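Local coordinates for metallocarboxypeptidase (PDB 3DWC), which is an M32-family metallocarboxypeptidase that probably releases C-terminal amino acids with broad specificity, except proline, at residues 173-178 / 361-366. Numbering follows the deposited sequence.
Sequences EIFGNV and HVMLRY
Within the largely helical fold of this M32 carboxypeptidase, helices 168-196 and 358-374 pack through an aromatic pair, F175 and Y366, in the buried interior. The axes of segments 173-178 and 361-366 approach to 10.7 Å and cross at 133° between their N-to-C directions, so the gap is bridged by large side chains, chiefly the F175 ring. With CG set anti to its carbonyl carbon (chi1 -79°), F175 reaches across to V362, M363 and Y366, which lie along one side of helix 358-374. The two rings form an offset stack, centroids 4.6 Å apart and planes tilted by 21°. CD2 of F175 sits over the rim of the Y366 ring, 3.4 Å from Y366 CD1, while CB of Y366 lies over a face of the F175 ring in a CH-pi contact. CG1 of V362 meets the far end of F175, at CZ (4.1 Å). M363 slides past F175 in the reverse sense, its CB 4.0 Å from F175 CD1. Helix 421-441 also borders the contact, M428 touching V178 and P421 touching Y366. With CG anti to the backbone N and chi2 extended, M363 carries SD to 3.5 Å from the F175 carbonyl O and 4.1 Å from V178 CG1.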
ATOM      1  N   GLU B 173     -38.497 -12.731  14.152  1.00 32.49           N
ATOM      2  CA  GLU B 173     -38.875 -12.416  15.550  1.00 32.44           C
ATOM      3  C   GLU B 173     -38.225 -11.133  16.051  1.00 31.62           C
ATOM      4  O   GLU B 173     -38.842 -10.359  16.771  1.00 31.47           O
ATOM      5  CB  GLU B 173     -38.482 -13.536  16.490  1.00 32.25           C
ATOM      6  CG  GLU B 173     -39.286 -14.845  16.338  1.00 34.61           C
ATOM      7  CD  GLU B 173     -38.576 -16.043  16.988  1.00 35.32           C
ATOM      8  OE1 GLU B 173     -37.495 -15.832  17.597  1.00 38.99           O
ATOM      9  OE2 GLU B 173     -39.074 -17.190  16.866  1.00 40.65           O
ATOM     10  N   ILE B 174     -36.966 -10.922  15.696  1.00 30.72           N
ATOM     11  CA  ILE B 174     -36.237  -9.720  16.129  1.00 30.51           C
ATOM     12  C   ILE B 174     -36.850  -8.467  15.493  1.00 29.72           C
ATOM     13  O   ILE B 174     -37.128  -7.506  16.197  1.00 30.31           O
ATOM     14  CB  ILE B 174     -34.726  -9.815  15.861  1.00 29.71           C
ATOM     15  CG1 ILE B 174     -34.089 -10.857  16.796  1.00 30.77           C
ATOM     16  CG2 ILE B 174     -34.044  -8.448  16.024  1.00 29.18           C
ATOM     17  CD1 ILE B 174     -32.653 -11.225  16.393  1.00 30.66           C
ATOM     18  N   PHE B 175     -37.092  -8.491  14.190  1.00 29.96           N
ATOM     19  CA  PHE B 175     -37.618  -7.324  13.497  1.00 30.13           C
ATOM     20  C   PHE B 175     -39.099  -7.081  13.755  1.00 30.73           C
ATOM     21  O   PHE B 175     -39.543  -5.945  13.803  1.00 31.75           O
ATOM     22  CB  PHE B 175     -37.290  -7.390  12.013  1.00 30.72           C
ATOM     23  CG  PHE B 175     -35.868  -6.974  11.688  1.00 29.84           C
ATOM     24  CD1 PHE B 175     -35.470  -5.662  11.848  1.00 31.45           C
ATOM     25  CD2 PHE B 175     -34.925  -7.908  11.284  1.00 30.16           C
ATOM     26  CE1 PHE B 175     -34.119  -5.283  11.597  1.00 32.37           C
ATOM     27  CE2 PHE B 175     -33.610  -7.546  11.007  1.00 31.45           C
ATOM     28  CZ  PHE B 175     -33.209  -6.226  11.147  1.00 31.70           C
ATOM     29  N   GLY B 176     -39.866  -8.141  13.928  1.00 30.60           N
ATOM     30  CA  GLY B 176     -41.249  -8.032  14.421  1.00 29.80           C
ATOM     31  C   GLY B 176     -41.316  -7.402  15.793  1.00 29.88           C
ATOM     32  O   GLY B 176     -42.239  -6.620  16.078  1.00 27.72           O
ATOM     33  N   ASN B 177     -40.344  -7.745  16.653  1.00 29.91           N
ATOM     34  CA  ASN B 177     -40.239  -7.109  17.972  1.00 29.72           C
ATOM     35  C   ASN B 177     -40.018  -5.608  17.786  1.00 29.33           C
ATOM     36  O   ASN B 177     -40.817  -4.803  18.231  1.00 28.84           O
ATOM     37  CB  ASN B 177     -39.130  -7.710  18.806  1.00 30.35           C
ATOM     38  CG  ASN B 177     -39.099  -7.148  20.217  1.00 31.78           C
ATOM     39  OD1 ASN B 177     -38.738  -5.998  20.446  1.00 36.62           O
ATOM     40  ND2 ASN B 177     -39.473  -7.973  21.177  1.00 34.45           N
ATOM     41  N   VAL B 178     -38.989  -5.233  17.049  1.00 29.19           N
ATOM     42  CA  VAL B 178     -38.789  -3.797  16.714  1.00 28.80           C
ATOM     43  C   VAL B 178     -40.042  -3.109  16.119  1.00 28.51           C
ATOM     44  O   VAL B 178     -40.389  -1.999  16.514  1.00 28.14           O
ATOM     45  CB  VAL B 178     -37.532  -3.588  15.784  1.00 28.71           C
ATOM     46  CG1 VAL B 178     -37.349  -2.090  15.340  1.00 27.52           C
ATOM     47  CG2 VAL B 178     -36.270  -4.109  16.454  1.00 26.24           C
ATOM     48  N   HIS B 361     -34.964   2.376   8.882  1.00 29.81           N
ATOM     49  CA  HIS B 361     -34.436   2.227   7.522  1.00 30.25           C
ATOM     50  C   HIS B 361     -33.956   0.790   7.286  1.00 30.75           C
ATOM     51  O   HIS B 361     -34.176   0.216   6.237  1.00 31.45           O
ATOM     52  CB  HIS B 361     -33.263   3.207   7.271  1.00 30.92           C
ATOM     53  CG  HIS B 361     -33.659   4.670   7.226  1.00 30.57           C
ATOM     54  ND1 HIS B 361     -33.947   5.338   6.049  1.00 30.99           N
ATOM     55  CD2 HIS B 361     -33.783   5.591   8.214  1.00 29.83           C
ATOM     56  CE1 HIS B 361     -34.257   6.593   6.320  1.00 31.00           C
ATOM     57  NE2 HIS B 361     -34.142   6.778   7.625  1.00 30.56           N
ATOM     58  N   VAL B 362     -33.325   0.193   8.293  1.00 31.24           N
ATOM     59  CA  VAL B 362     -32.812  -1.166   8.205  1.00 30.27           C
ATOM     60  C   VAL B 362     -33.973  -2.140   8.176  1.00 30.69           C
ATOM     61  O   VAL B 362     -34.005  -3.044   7.339  1.00 30.33           O
ATOM     62  CB  VAL B 362     -31.841  -1.465   9.396  1.00 30.13           C
ATOM     63  CG1 VAL B 362     -31.466  -2.949   9.475  1.00 27.97           C
ATOM     64  CG2 VAL B 362     -30.585  -0.559   9.292  1.00 27.75           C
ATOM     65  N   MET B 363     -34.914  -1.978   9.106  1.00 30.40           N
ATOM     66  CA  MET B 363     -36.062  -2.865   9.162  1.00 31.68           C
ATOM     67  C   MET B 363     -36.776  -2.946   7.813  1.00 32.35           C
ATOM     68  O   MET B 363     -37.091  -4.011   7.309  1.00 33.03           O
ATOM     69  CB  MET B 363     -37.088  -2.372  10.166  1.00 31.10           C
ATOM     70  CG  MET B 363     -38.300  -3.245  10.208  1.00 30.03           C
ATOM     71  SD  MET B 363     -39.171  -3.081  11.761  1.00 31.74           S
ATOM     72  CE  MET B 363     -39.886  -1.458  11.613  1.00 30.63           C
ATOM     73  N   LEU B 364     -37.056  -1.804   7.247  1.00 33.59           N
ATOM     74  CA  LEU B 364     -37.689  -1.786   5.928  1.00 34.49           C
ATOM     75  C   LEU B 364     -36.897  -2.473   4.806  1.00 35.00           C
ATOM     76  O   LEU B 364     -37.498  -3.016   3.869  1.00 35.68           O
ATOM     77  CB  LEU B 364     -38.079  -0.368   5.555  1.00 34.39           C
ATOM     78  CG  LEU B 364     -37.352   0.566   4.616  1.00 35.86           C
ATOM     79  CD1 LEU B 364     -37.295   0.123   3.153  1.00 34.58           C
ATOM     80  CD2 LEU B 364     -38.119   1.845   4.754  1.00 35.03           C
ATOM     81  N   ARG B 365     -35.571  -2.446   4.873  1.00 35.63           N
ATOM     82  CA  ARG B 365     -34.795  -3.134   3.856  1.00 35.87           C
ATOM     83  C   ARG B 365     -34.848  -4.622   4.110  1.00 36.25           C
ATOM     84  O   ARG B 365     -34.921  -5.403   3.168  1.00 36.67           O
ATOM     85  CB  ARG B 365     -33.381  -2.632   3.791  1.00 36.29           C
ATOM     86  CG  ARG B 365     -33.274  -1.199   3.340  1.00 35.16           C
ATOM     87  CD  ARG B 365     -31.929  -0.581   3.756  1.00 36.89           C
ATOM     88  NE  ARG B 365     -31.641   0.675   3.047  1.00 37.44           N
ATOM     89  CZ  ARG B 365     -32.346   1.787   3.234  1.00 36.29           C
ATOM     90  NH1 ARG B 365     -32.064   2.885   2.562  1.00 38.28           N
ATOM     91  NH2 ARG B 365     -33.361   1.792   4.075  1.00 33.97           N
ATOM     92  N   TYR B 366     -34.847  -5.019   5.379  1.00 36.60           N
ATOM     93  CA  TYR B 366     -34.968  -6.429   5.719  1.00 36.58           C
ATOM     94  C   TYR B 366     -36.256  -7.015   5.047  1.00 36.97           C
ATOM     95  O   TYR B 366     -36.210  -7.998   4.290  1.00 36.27           O
ATOM     96  CB  TYR B 366     -34.940  -6.627   7.252  1.00 37.01           C
ATOM     97  CG  TYR B 366     -35.378  -8.004   7.643  1.00 37.07           C
ATOM     98  CD1 TYR B 366     -36.564  -8.214   8.309  1.00 39.72           C
ATOM     99  CD2 TYR B 366     -34.626  -9.126   7.265  1.00 38.33           C
ATOM    100  CE1 TYR B 366     -36.981  -9.512   8.649  1.00 38.95           C
ATOM    101  CE2 TYR B 366     -35.024 -10.399   7.600  1.00 38.24           C
ATOM    102  CZ  TYR B 366     -36.200 -10.582   8.281  1.00 37.95           C
ATOM    103  OH  TYR B 366     -36.583 -11.843   8.570  1.00 38.22           O
TER